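Local coordinates for protein suppressor of fused homolog (Drosophila melanogaster, PDB 6LPH) that probably sequesters transcription factors of the Hedgehog pathway by binding them, and is captured here, through its N-terminal part, in complex with a peptide of the kinase Fused, at residues 103-108 against 176-181; 137-142 against 154-159; 150-155 against 192-197; 169-174 against 199-204. One frame throughout, in Å; residues are numbered along the deposited sequence.

Interaction 1: 103-108 against 176-181; sequences ELTFRL and AQDPQL
Arg107 reaches from strand 97-109 to the turn that interrupts strand 172-186 and ends on two acceptors, Asp178 and Gln180. Its CB points toward the turn, and CG lies anti to the carbonyl carbon (chi1 -64°); from there the chain runs extended to NE, long enough to span the gap that strand 189-199 fills between the two strands. NE passes 3.9 Å from CD of Pro179 and hydrogen-bonds to Gln195 of that middle strand. At the tip, NH2 donates to Gln180 OE1 at 2.8 Å, in the guanidinium plane, and forms a salt bridge with Asp178 OD2 at 2.9 Å. NH1 adds a weak bond to Gln180 OE1 and also hydrogen-bonds to His71. This buried polar cluster lies on the face of the SUFU domain's mixed sheet that helix 16-28 also covers, at the break in strand 172-186. Asp178 suits its place because its two oxygens divide the work. OD2 also accepts from the backbone N of Gln180, an Asx turn, and from Leu181 N at 2.9 Å, met from above the carboxylate plane, which fixes the turn and the carboxylate that receives Arg107 together. OD1 turns its anti lone pair to Thr105 OG1, which donates across 2.7 Å, and also takes a bond from His73. The threonine's other branch, CG2, rests against Leu181 CD1 at 3.9 Å.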
# COMPACT_ATOMS: atom_id res chain seq x y z
N GLU A 103 -7.92 5.42 -0.68
CA GLU A 103 -6.49 5.45 -0.97
C GLU A 103 -5.94 4.07 -0.70
O GLU A 103 -6.57 3.27 -0.00
CB GLU A 103 -5.71 6.51 -0.14
CG GLU A 103 -6.11 7.98 -0.45
CD GLU A 103 -5.63 8.51 -1.79
OE1 GLU A 103 -4.90 7.81 -2.57
OE2 GLU A 103 -5.94 9.70 -2.06
N LEU A 104 -4.76 3.81 -1.28
CA LEU A 104 -4.10 2.54 -1.10
C LEU A 104 -3.15 2.56 0.10
O LEU A 104 -2.44 3.57 0.32
CB LEU A 104 -3.25 2.23 -2.34
CG LEU A 104 -4.07 2.06 -3.64
CD1 LEU A 104 -3.15 1.98 -4.84
CD2 LEU A 104 -4.96 0.82 -3.55
N THR A 105 -3.14 1.47 0.87
CA THR A 105 -2.09 1.25 1.85
C THR A 105 -1.38 -0.10 1.63
O THR A 105 -1.88 -0.98 0.91
CB THR A 105 -2.55 1.40 3.32
OG1 THR A 105 -3.23 0.22 3.73
CG2 THR A 105 -3.52 2.63 3.50
N PHE A 106 -0.21 -0.26 2.24
CA PHE A 106 0.52 -1.52 2.09
C PHE A 106 1.39 -1.69 3.34
O PHE A 106 1.93 -0.71 3.86
CB PHE A 106 1.34 -1.47 0.81
CG PHE A 106 2.17 -2.71 0.52
CD1 PHE A 106 1.57 -3.98 0.38
CD2 PHE A 106 3.54 -2.60 0.31
CE1 PHE A 106 2.31 -5.11 0.06
CE2 PHE A 106 4.31 -3.75 -0.04
CZ PHE A 106 3.70 -5.00 -0.14
N ARG A 107 1.44 -2.91 3.86
CA ARG A 107 2.29 -3.20 5.04
C ARG A 107 3.34 -4.21 4.65
O ARG A 107 3.04 -5.35 4.22
CB ARG A 107 1.47 -3.70 6.21
CG ARG A 107 0.49 -2.61 6.72
CD ARG A 107 -0.31 -3.08 7.91
NE ARG A 107 -1.34 -2.10 8.28
CZ ARG A 107 -1.12 -1.04 9.06
NH1 ARG A 107 0.11 -0.84 9.62
NH2 ARG A 107 -2.12 -0.20 9.36
N LEU A 108 4.58 -3.81 4.79
CA LEU A 108 5.68 -4.65 4.28
C LEU A 108 6.64 -5.10 5.40
O LEU A 108 7.29 -4.28 6.05
CB LEU A 108 6.41 -3.90 3.18
CG LEU A 108 7.73 -4.56 2.70
CD1 LEU A 108 7.46 -5.90 2.02
CD2 LEU A 108 8.47 -3.61 1.75
N ALA A 176 -7.91 -5.51 1.66
CA ALA A 176 -8.48 -5.54 3.01
C ALA A 176 -8.68 -4.12 3.49
O ALA A 176 -8.12 -3.17 2.91
CB ALA A 176 -7.56 -6.31 3.97
N GLN A 177 -9.49 -3.95 4.54
CA GLN A 177 -9.61 -2.65 5.16
C GLN A 177 -8.35 -2.47 6.01
O GLN A 177 -7.97 -3.37 6.75
CB GLN A 177 -10.84 -2.56 6.05
CG GLN A 177 -10.95 -1.15 6.63
CD GLN A 177 -12.16 -0.99 7.51
OE1 GLN A 177 -12.73 -1.97 8.00
NE2 GLN A 177 -12.55 0.23 7.72
N ASP A 178 -7.68 -1.33 5.88
CA ASP A 178 -6.55 -1.00 6.75
C ASP A 178 -6.99 -0.99 8.23
O ASP A 178 -7.84 -0.20 8.61
CB ASP A 178 -5.90 0.35 6.32
CG ASP A 178 -4.60 0.62 7.06
OD1 ASP A 178 -3.57 0.70 6.37
OD2 ASP A 178 -4.61 0.73 8.32
N PRO A 179 -6.40 -1.87 9.06
CA PRO A 179 -6.84 -2.04 10.45
C PRO A 179 -6.65 -0.79 11.32
O PRO A 179 -7.42 -0.57 12.26
CB PRO A 179 -5.95 -3.20 10.96
CG PRO A 179 -4.73 -3.14 10.10
CD PRO A 179 -5.19 -2.66 8.75
N GLN A 180 -5.63 0.01 11.03
CA GLN A 180 -5.34 1.25 11.77
C GLN A 180 -6.14 2.41 11.22
O GLN A 180 -6.69 3.23 11.98
CB GLN A 180 -3.89 1.64 11.53
CG GLN A 180 -3.03 1.54 12.72
CD GLN A 180 -1.60 1.80 12.39
OE1 GLN A 180 -1.15 1.61 11.25
NE2 GLN A 180 -0.85 2.24 13.40
N LEU A 181 -6.17 2.52 9.90
CA LEU A 181 -6.68 3.75 9.28
C LEU A 181 -8.18 3.72 9.07
O LEU A 181 -8.82 4.77 9.12
CB LEU A 181 -5.96 4.08 7.97
CG LEU A 181 -4.44 4.20 8.10
CD1 LEU A 181 -3.84 4.64 6.77
CD2 LEU A 181 -4.07 5.15 9.22

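Interaction 2: 137-142 against 154-159; sequences QAIGRY and DNIPWR
Trp158 lays the outer end of its indole against helix 131-146, where Ala138 and Ile139 receive it in different ways. Ala138 CB sits at the ring edge, in its plane, 3.6 Å from Trp158 CZ2; a side chain of one carbon lets the ring come this close to the helix. Ile139 works over a face: its CG1 stands 4.2 Å from the centroid of the six-membered ring, 22° off the normal, a CH-pi contact offset toward the rim. The indole gets there because its CG is anti to the backbone N (chi1 -155°), which swings the ring to the helix although the CB itself does not point at it. Were the indole replaced by the single methyl of an alanine, Ala138 and the CG1 branch of Ile139 would probably lose their apolar cover, opening a gap between the helix and the turn at Pro157.

The rest of the contact is looser. Ile156 CD1 only grazes Ile139 CG2 at 4.2 Å, and Tyr142 slides past Ile156 in the opposite direction, with CE2 4.1 Å from CG2 of the isoleucine. Tyr142 CB is 4.4 Å from Trp158 CZ3. Pro157, the centre of an inverse gamma turn, is exposed, and Lys160 makes a cation-pi contact with the indole. On the other flank of the helix, Gln137 packs on the bound peptide. Branched and aromatic side chains thus seat the helix on the sheet beside its short edge strand 155-156, the packing of a helix on one face of a mixed sheet, as in alpha+beta domains.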
# COMPACT_ATOMS: atom_id res chain seq x y z
N GLN A 137 1.71 3.17 -7.47
CA GLN A 137 1.45 3.98 -8.68
C GLN A 137 0.80 3.13 -9.76
O GLN A 137 -0.16 3.57 -10.40
CB GLN A 137 2.70 4.64 -9.25
CG GLN A 137 3.35 5.69 -8.39
CD GLN A 137 2.59 7.01 -8.36
OE1 GLN A 137 1.48 7.15 -8.94
NE2 GLN A 137 3.18 8.01 -7.68
N ALA A 138 1.31 1.91 -9.94
CA ALA A 138 0.83 1.00 -10.98
C ALA A 138 -0.61 0.55 -10.67
O ALA A 138 -1.45 0.46 -11.57
CB ALA A 138 1.76 -0.21 -11.13
N ILE A 139 -0.89 0.27 -9.40
CA ILE A 139 -2.27 -0.08 -9.03
C ILE A 139 -3.18 1.13 -9.21
O ILE A 139 -4.30 1.01 -9.75
CB ILE A 139 -2.39 -0.68 -7.60
CG1 ILE A 139 -1.63 -2.02 -7.50
CG2 ILE A 139 -3.88 -0.83 -7.18
CD1 ILE A 139 -1.30 -2.41 -6.07
N GLY A 140 -2.70 2.30 -8.80
CA GLY A 140 -3.37 3.56 -9.09
C GLY A 140 -3.72 3.75 -10.56
O GLY A 140 -4.85 4.12 -10.88
N ARG A 141 -2.77 3.49 -11.46
CA ARG A 141 -3.03 3.62 -12.91
C ARG A 141 -4.09 2.64 -13.37
O ARG A 141 -4.96 2.99 -14.15
CB ARG A 141 -1.76 3.39 -13.76
CG ARG A 141 -0.96 4.64 -14.06
CD ARG A 141 0.21 4.36 -15.00
NE ARG A 141 1.18 3.44 -14.38
CZ ARG A 141 2.17 3.82 -13.58
NH1 ARG A 141 2.36 5.10 -13.32
NH2 ARG A 141 2.98 2.92 -13.03
N TYR A 142 -4.03 1.43 -12.84
CA TYR A 142 -4.96 0.38 -13.19
C TYR A 142 -6.39 0.87 -12.84
O TYR A 142 -7.30 0.83 -13.68
CB TYR A 142 -4.57 -0.90 -12.44
CG TYR A 142 -5.60 -2.00 -12.51
CD1 TYR A 142 -6.01 -2.51 -13.74
CD2 TYR A 142 -6.15 -2.53 -11.35
CE1 TYR A 142 -6.95 -3.53 -13.81
CE2 TYR A 142 -7.10 -3.57 -11.41
CZ TYR A 142 -7.49 -4.05 -12.65
OH TYR A 142 -8.41 -5.05 -12.74
N ASP A 154 -11.85 -7.69 -2.41
CA ASP A 154 -11.52 -7.78 -3.84
C ASP A 154 -10.17 -8.46 -4.01
O ASP A 154 -9.35 -8.52 -3.05
CB ASP A 154 -11.45 -6.40 -4.54
CG ASP A 154 -12.83 -5.80 -4.84
OD1 ASP A 154 -12.89 -4.63 -5.28
OD2 ASP A 154 -13.84 -6.49 -4.62
N ASN A 155 -9.95 -8.97 -5.21
CA ASN A 155 -8.62 -9.50 -5.55
C ASN A 155 -8.12 -8.76 -6.78
O ASN A 155 -8.92 -8.28 -7.58
CB ASN A 155 -8.67 -11.03 -5.78
CG ASN A 155 -9.53 -11.43 -6.98
OD1 ASN A 155 -10.73 -11.74 -6.85
ND2 ASN A 155 -8.93 -11.43 -8.15
N ILE A 156 -6.81 -8.69 -6.95
CA ILE A 156 -6.25 -8.13 -8.15
C ILE A 156 -5.29 -9.18 -8.73
O ILE A 156 -4.24 -9.45 -8.12
CB ILE A 156 -5.50 -6.80 -7.90
CG1 ILE A 156 -6.39 -5.80 -7.15
CG2 ILE A 156 -4.97 -6.27 -9.24
CD1 ILE A 156 -5.70 -4.53 -6.65
N PRO A 157 -5.65 -9.77 -9.89
CA PRO A 157 -4.79 -10.80 -10.48
C PRO A 157 -3.63 -10.13 -11.21
O PRO A 157 -3.61 -10.09 -12.46
CB PRO A 157 -5.71 -11.55 -11.44
CG PRO A 157 -6.80 -10.58 -11.79
CD PRO A 157 -6.91 -9.58 -10.65
N TRP A 158 -2.70 -9.61 -10.41
CA TRP A 158 -1.52 -8.86 -10.85
C TRP A 158 -0.59 -9.68 -11.70
O TRP A 158 0.01 -9.17 -12.66
CB TRP A 158 -0.78 -8.38 -9.61
CG TRP A 158 0.06 -7.15 -9.84
CD1 TRP A 158 1.43 -7.01 -9.64
CD2 TRP A 158 -0.39 -5.84 -10.30
NE1 TRP A 158 1.84 -5.74 -9.91
CE2 TRP A 158 0.82 -4.98 -10.33
CE3 TRP A 158 -1.62 -5.29 -10.67
CZ2 TRP A 158 0.77 -3.64 -10.74
CZ3 TRP A 158 -1.66 -3.94 -11.07
CH2 TRP A 158 -0.50 -3.14 -11.10
N ARG A 159 -0.46 -10.95 -11.34
CA ARG A 159 0.37 -11.92 -12.09
C ARG A 159 1.84 -11.55 -12.25
O ARG A 159 2.41 -11.80 -13.30
CB ARG A 159 -0.23 -12.25 -13.49
CG ARG A 159 -1.66 -12.77 -13.45
CD ARG A 159 -1.77 -14.05 -12.65
NE ARG A 159 -3.09 -14.63 -12.80
CZ ARG A 159 -3.53 -15.70 -12.14
NH1 ARG A 159 -2.77 -16.31 -11.23
NH2 ARG A 159 -4.77 -16.12 -12.36

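Interaction 3: 150-155 against 192-197; sequences LCFGDN and DFCQIV
This is side-chain packing of a loop against a strand: Leu150 and Phe152, between helix 131-146 and edge strand 155-156, lie over Asp192, Cys194 and Ile196 of the inner strand 189-199. The three strand residues alternate along the chain, so they serve the same side of the sheet. Phe152 covers the most ground. Its CE1 comes to 3.7 Å from Cys194 SG, a sulfur-aromatic contact in which the sulfur lies obliquely to the ring, 59° off the normal. The same carbon stands 3.8 Å from Phe193 O, while CZ is 3.8 Å from OD2 of Asp192, whose carboxylate is turned 27° from the ring plane. With CG anti to the carbonyl carbon (chi1 -44°), the phenyl group reaches the strand even though its CB does not aim there. A serine in its place would probably take the aromatic ring from the loop side of the Cys194 sulfur and uncover CB of Asp192.

Leu150 occupies the inner end, its CD1 4.3 Å from Ile196 CD1, and it also packs on Ile139 and Cys143 of the helix. The loop keeps its shape through a type II turn from Cys151 to Asp154, with glycine at its third position, where the positive phi suits a residue lacking a side chain. Asp154 OD1 reinforces the turn by accepting from Cys151 N at 2.8 Å, from above the carboxylate plane. Hydrogen bonds thus shape the turn and tie Gly153 and Asp154 to Val175 of strand 172-186, whereas the contact with strand 189-199 rests on dispersion and on the polarisable sulfur beside the ring.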
# COMPACT_ATOMS: atom_id res chain seq x y z
N LEU A 150 -11.66 -0.05 -5.66
CA LEU A 150 -11.39 -1.31 -4.98
C LEU A 150 -12.25 -1.37 -3.75
O LEU A 150 -12.48 -0.34 -3.14
CB LEU A 150 -9.92 -1.39 -4.58
CG LEU A 150 -8.93 -1.45 -5.77
CD1 LEU A 150 -7.49 -1.30 -5.27
CD2 LEU A 150 -9.10 -2.76 -6.53
N CYS A 151 -12.75 -2.57 -3.42
CA CYS A 151 -13.55 -2.80 -2.21
C CYS A 151 -12.86 -3.87 -1.35
O CYS A 151 -12.10 -4.69 -1.86
CB CYS A 151 -14.97 -3.30 -2.54
SG CYS A 151 -15.87 -2.47 -3.89
N PHE A 152 -13.16 -3.87 -0.06
CA PHE A 152 -12.65 -4.91 0.84
C PHE A 152 -13.12 -6.30 0.39
O PHE A 152 -14.30 -6.52 0.12
CB PHE A 152 -13.04 -4.64 2.29
CG PHE A 152 -12.85 -3.21 2.70
CD1 PHE A 152 -11.68 -2.51 2.36
CD2 PHE A 152 -13.86 -2.53 3.41
CE1 PHE A 152 -11.50 -1.18 2.73
CE2 PHE A 152 -13.69 -1.19 3.78
CZ PHE A 152 -12.52 -0.51 3.45
N GLY A 153 -12.18 -7.22 0.28
CA GLY A 153 -12.48 -8.55 -0.20
C GLY A 153 -12.10 -8.76 -1.66
O GLY A 153 -12.03 -9.90 -2.09
N ASP A 154 -11.85 -7.69 -2.41
CA ASP A 154 -11.52 -7.78 -3.84
C ASP A 154 -10.17 -8.46 -4.01
O ASP A 154 -9.35 -8.52 -3.05
CB ASP A 154 -11.45 -6.40 -4.54
CG ASP A 154 -12.83 -5.80 -4.84
OD1 ASP A 154 -12.89 -4.63 -5.28
OD2 ASP A 154 -13.84 -6.49 -4.62
N ASN A 155 -9.95 -8.97 -5.21
CA ASN A 155 -8.62 -9.50 -5.55
C ASN A 155 -8.12 -8.76 -6.78
O ASN A 155 -8.92 -8.28 -7.58
CB ASN A 155 -8.67 -11.03 -5.78
CG ASN A 155 -9.53 -11.43 -6.98
OD1 ASN A 155 -10.73 -11.74 -6.85
ND2 ASN A 155 -8.93 -11.43 -8.15
N ASP A 192 -12.01 5.51 2.07
CA ASP A 192 -11.71 4.20 2.68
C ASP A 192 -10.20 3.97 2.52
O ASP A 192 -9.67 4.27 1.47
CB ASP A 192 -12.37 3.07 1.86
CG ASP A 192 -13.86 2.93 2.11
OD1 ASP A 192 -14.39 3.67 2.96
OD2 ASP A 192 -14.50 2.06 1.47
N PHE A 193 -9.52 3.41 3.51
CA PHE A 193 -8.12 3.01 3.30
C PHE A 193 -8.06 1.54 2.91
O PHE A 193 -8.34 0.65 3.73
CB PHE A 193 -7.25 3.38 4.51
CG PHE A 193 -7.10 4.88 4.67
CD1 PHE A 193 -8.03 5.63 5.44
CD2 PHE A 193 -6.10 5.55 4.01
CE1 PHE A 193 -7.92 7.02 5.54
CE2 PHE A 193 -5.99 6.94 4.10
CZ PHE A 193 -6.89 7.68 4.86
N CYS A 194 -7.77 1.28 1.62
CA CYS A 194 -7.78 -0.07 1.08
C CYS A 194 -6.37 -0.64 1.15
O CYS A 194 -5.47 -0.23 0.39
CB CYS A 194 -8.28 -0.07 -0.37
SG CYS A 194 -10.05 0.26 -0.41
N GLN A 195 -6.17 -1.58 2.07
CA GLN A 195 -4.84 -2.16 2.25
C GLN A 195 -4.64 -3.33 1.30
O GLN A 195 -5.39 -4.33 1.31
CB GLN A 195 -4.62 -2.61 3.69
CG GLN A 195 -3.20 -3.11 3.94
CD GLN A 195 -3.00 -3.52 5.38
OE1 GLN A 195 -3.19 -2.71 6.30
NE2 GLN A 195 -2.63 -4.77 5.59
N ILE A 196 -3.60 -3.20 0.50
CA ILE A 196 -3.22 -4.23 -0.44
C ILE A 196 -2.45 -5.31 0.33
O ILE A 196 -1.64 -4.99 1.22
CB ILE A 196 -2.45 -3.55 -1.60
CG1 ILE A 196 -3.41 -3.18 -2.73
CG2 ILE A 196 -1.47 -4.46 -2.28
CD1 ILE A 196 -4.77 -2.72 -2.32
N VAL A 197 -2.73 -6.58 0.03
CA VAL A 197 -2.06 -7.73 0.70
C VAL A 197 -1.52 -8.68 -0.36
O VAL A 197 -2.29 -9.17 -1.17
CB VAL A 197 -3.03 -8.51 1.63
CG1 VAL A 197 -2.35 -9.68 2.36
CG2 VAL A 197 -3.66 -7.58 2.64

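Interaction 4: 169-174 against 199-204; sequences KLQNLL and VFDDEL
Asn172 and Val199 form an antiparallel, hydrogen-bonded pair, with Val199 N donating to Asn172 O over 2.9 Å, while Val199 O receives a long, weak bond from Gln171 N. The pair closes the ends of neighbouring strands 172-186 and 189-199 in the mixed sheet, just where the chain turns into helix 201-219 with Phe200 as its N-cap residue. Val199, beta-branched and at home in a strand, sets CG1 3.7 Å from Leu174 CG, the two side chains crossing at about a right angle; Leu174 in turn packs on Ala207, Val215 and Leu216 of the helix. Leu204, one turn into that helix, has CG anti to its backbone N (chi1 167°), which carries its CD2 to 3.5 Å from CG of Asn172.

Phe200 starts away from the other segment, but its ring returns to it. Lys169 CB lies over one face, 4.0 Å from the centroid and 24° off the normal, a CH-pi contact; the aliphatic lysine stem covers the ring while its amine extends beyond. Leu170 CD2 approaches obliquely, 3.5 Å from Phe200 CD2. The helix start is secured by Glu203 OE2, which accepts from Phe200 N in an almost straight bond (175°), and Glu203 is itself salt-bridged to Arg236. Water completes the join: one molecule donates to Lys169 O at 2.8 Å and accepts from Asp201 N at 3.0 Å.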
# COMPACT_ATOMS: atom_id res chain seq x y z
N LYS A 169 7.21 -15.52 -4.13
CA LYS A 169 5.98 -16.23 -4.49
C LYS A 169 4.75 -15.30 -4.38
O LYS A 169 3.63 -15.71 -4.67
CB LYS A 169 5.79 -17.43 -3.56
CG LYS A 169 6.89 -18.46 -3.72
CD LYS A 169 6.92 -19.45 -2.58
CE LYS A 169 8.12 -20.37 -2.71
NZ LYS A 169 8.00 -21.26 -3.90
N LEU A 170 4.96 -14.06 -3.95
CA LEU A 170 3.80 -13.12 -3.88
C LEU A 170 3.61 -12.30 -5.18
O LEU A 170 4.29 -11.28 -5.38
CB LEU A 170 3.91 -12.21 -2.64
CG LEU A 170 4.06 -12.93 -1.29
CD1 LEU A 170 3.89 -11.93 -0.17
CD2 LEU A 170 3.03 -14.05 -1.12
N GLN A 171 2.69 -12.77 -6.04
CA GLN A 171 2.46 -12.23 -7.40
C GLN A 171 1.10 -11.63 -7.61
O GLN A 171 0.78 -11.24 -8.75
CB GLN A 171 2.41 -13.34 -8.46
CG GLN A 171 3.25 -14.54 -8.26
CD GLN A 171 4.61 -14.20 -8.64
OE1 GLN A 171 5.19 -13.34 -8.00
NE2 GLN A 171 5.13 -14.80 -9.71
N ASN A 172 0.27 -11.62 -6.58
CA ASN A 172 -1.12 -11.18 -6.72
C ASN A 172 -1.52 -10.52 -5.44
O ASN A 172 -0.76 -10.55 -4.45
CB ASN A 172 -2.03 -12.40 -7.01
CG ASN A 172 -1.68 -13.09 -8.33
OD1 ASN A 172 -1.06 -14.16 -8.34
ND2 ASN A 172 -2.06 -12.49 -9.43
N LEU A 173 -2.71 -9.88 -5.44
CA LEU A 173 -3.09 -9.02 -4.35
C LEU A 173 -4.48 -9.30 -3.91
O LEU A 173 -5.32 -9.61 -4.74
CB LEU A 173 -3.07 -7.54 -4.79
CG LEU A 173 -1.69 -7.14 -5.34
CD1 LEU A 173 -1.79 -5.88 -6.18
CD2 LEU A 173 -0.72 -7.00 -4.16
N LEU A 174 -4.73 -9.20 -2.61
CA LEU A 174 -6.13 -9.08 -2.10
C LEU A 174 -6.24 -7.73 -1.48
O LEU A 174 -5.22 -7.13 -1.17
CB LEU A 174 -6.51 -10.16 -1.05
CG LEU A 174 -6.34 -11.61 -1.50
CD1 LEU A 174 -6.81 -12.62 -0.43
CD2 LEU A 174 -7.09 -11.80 -2.82
N VAL A 199 -0.37 -12.09 -1.98
CA VAL A 199 -0.82 -13.46 -1.78
C VAL A 199 -0.23 -14.44 -2.83
O VAL A 199 0.22 -14.04 -3.93
CB VAL A 199 -2.38 -13.60 -1.77
CG1 VAL A 199 -2.99 -12.86 -0.58
CG2 VAL A 199 -3.00 -13.13 -3.08
N PHE A 200 -0.29 -15.72 -2.48
CA PHE A 200 0.15 -16.84 -3.34
C PHE A 200 -0.90 -17.05 -4.41
O PHE A 200 -2.06 -16.56 -4.32
CB PHE A 200 0.27 -18.14 -2.51
CG PHE A 200 1.57 -18.28 -1.76
CD1 PHE A 200 2.42 -19.36 -2.02
CD2 PHE A 200 1.93 -17.37 -0.75
CE1 PHE A 200 3.62 -19.50 -1.32
CE2 PHE A 200 3.14 -17.50 -0.06
CZ PHE A 200 3.99 -18.57 -0.35
N ASP A 201 -0.49 -17.79 -5.43
CA ASP A 201 -1.38 -18.17 -6.51
C ASP A 201 -2.61 -18.89 -5.99
O ASP A 201 -3.71 -18.59 -6.44
CB ASP A 201 -0.69 -19.08 -7.54
CG ASP A 201 0.28 -18.33 -8.45
OD1 ASP A 201 0.59 -17.15 -8.23
OD2 ASP A 201 0.77 -18.96 -9.41
N ASP A 202 -2.43 -19.86 -5.07
CA ASP A 202 -3.59 -20.62 -4.58
C ASP A 202 -4.52 -19.76 -3.72
O ASP A 202 -5.75 -19.91 -3.78
CB ASP A 202 -3.20 -21.95 -3.88
CG ASP A 202 -2.30 -21.76 -2.64
OD1 ASP A 202 -1.75 -20.66 -2.44
OD2 ASP A 202 -2.12 -22.74 -1.88
N GLU A 203 -3.94 -18.83 -2.96
CA GLU A 203 -4.72 -17.87 -2.17
C GLU A 203 -5.59 -16.99 -3.10
O GLU A 203 -6.79 -16.75 -2.83
CB GLU A 203 -3.80 -17.02 -1.28
CG GLU A 203 -3.27 -17.80 -0.07
CD GLU A 203 -1.97 -17.28 0.55
OE1 GLU A 203 -1.48 -17.96 1.49
OE2 GLU A 203 -1.44 -16.22 0.14
N LEU A 204 -4.98 -16.53 -4.18
CA LEU A 204 -5.70 -15.74 -5.18
C LEU A 204 -6.81 -16.59 -5.80
O LEU A 204 -7.96 -16.16 -5.90
CB LEU A 204 -4.77 -15.22 -6.29
CG LEU A 204 -5.60 -14.69 -7.46
CD1 LEU A 204 -6.17 -13.33 -7.07
CD2 LEU A 204 -4.83 -14.65 -8.77
O HOH W 1 2.51 -18.12 -5.63
O HOH W 2 0.86 -14.89 -6.32

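In the fold
Interactions 1 and 4 share strand 172-186 and interactions 3 and 4 strand 189-199, whereas interaction 2 seats a helix beside the edge strand 155-156. Interaction 1 lies nearest the centre of the chain, is buried, and is the one dominated by charge and side-chain hydrogen bonds; a probable backbone bond from Gln195 to Ala176 ties it to interaction 3. Interactions 2 and 3, partly buried, are apolar and aromatic, and join through Ile139, Leu150, Ile156 and Ile196 into one layer between helix and sheet, which Leu104 also touches. Interaction 4, about 17 Å from interaction 1 between centres, is buried too, with Lys169 and Asp201 exposed at its margin, and mixes backbone pairing, apolar packing and water.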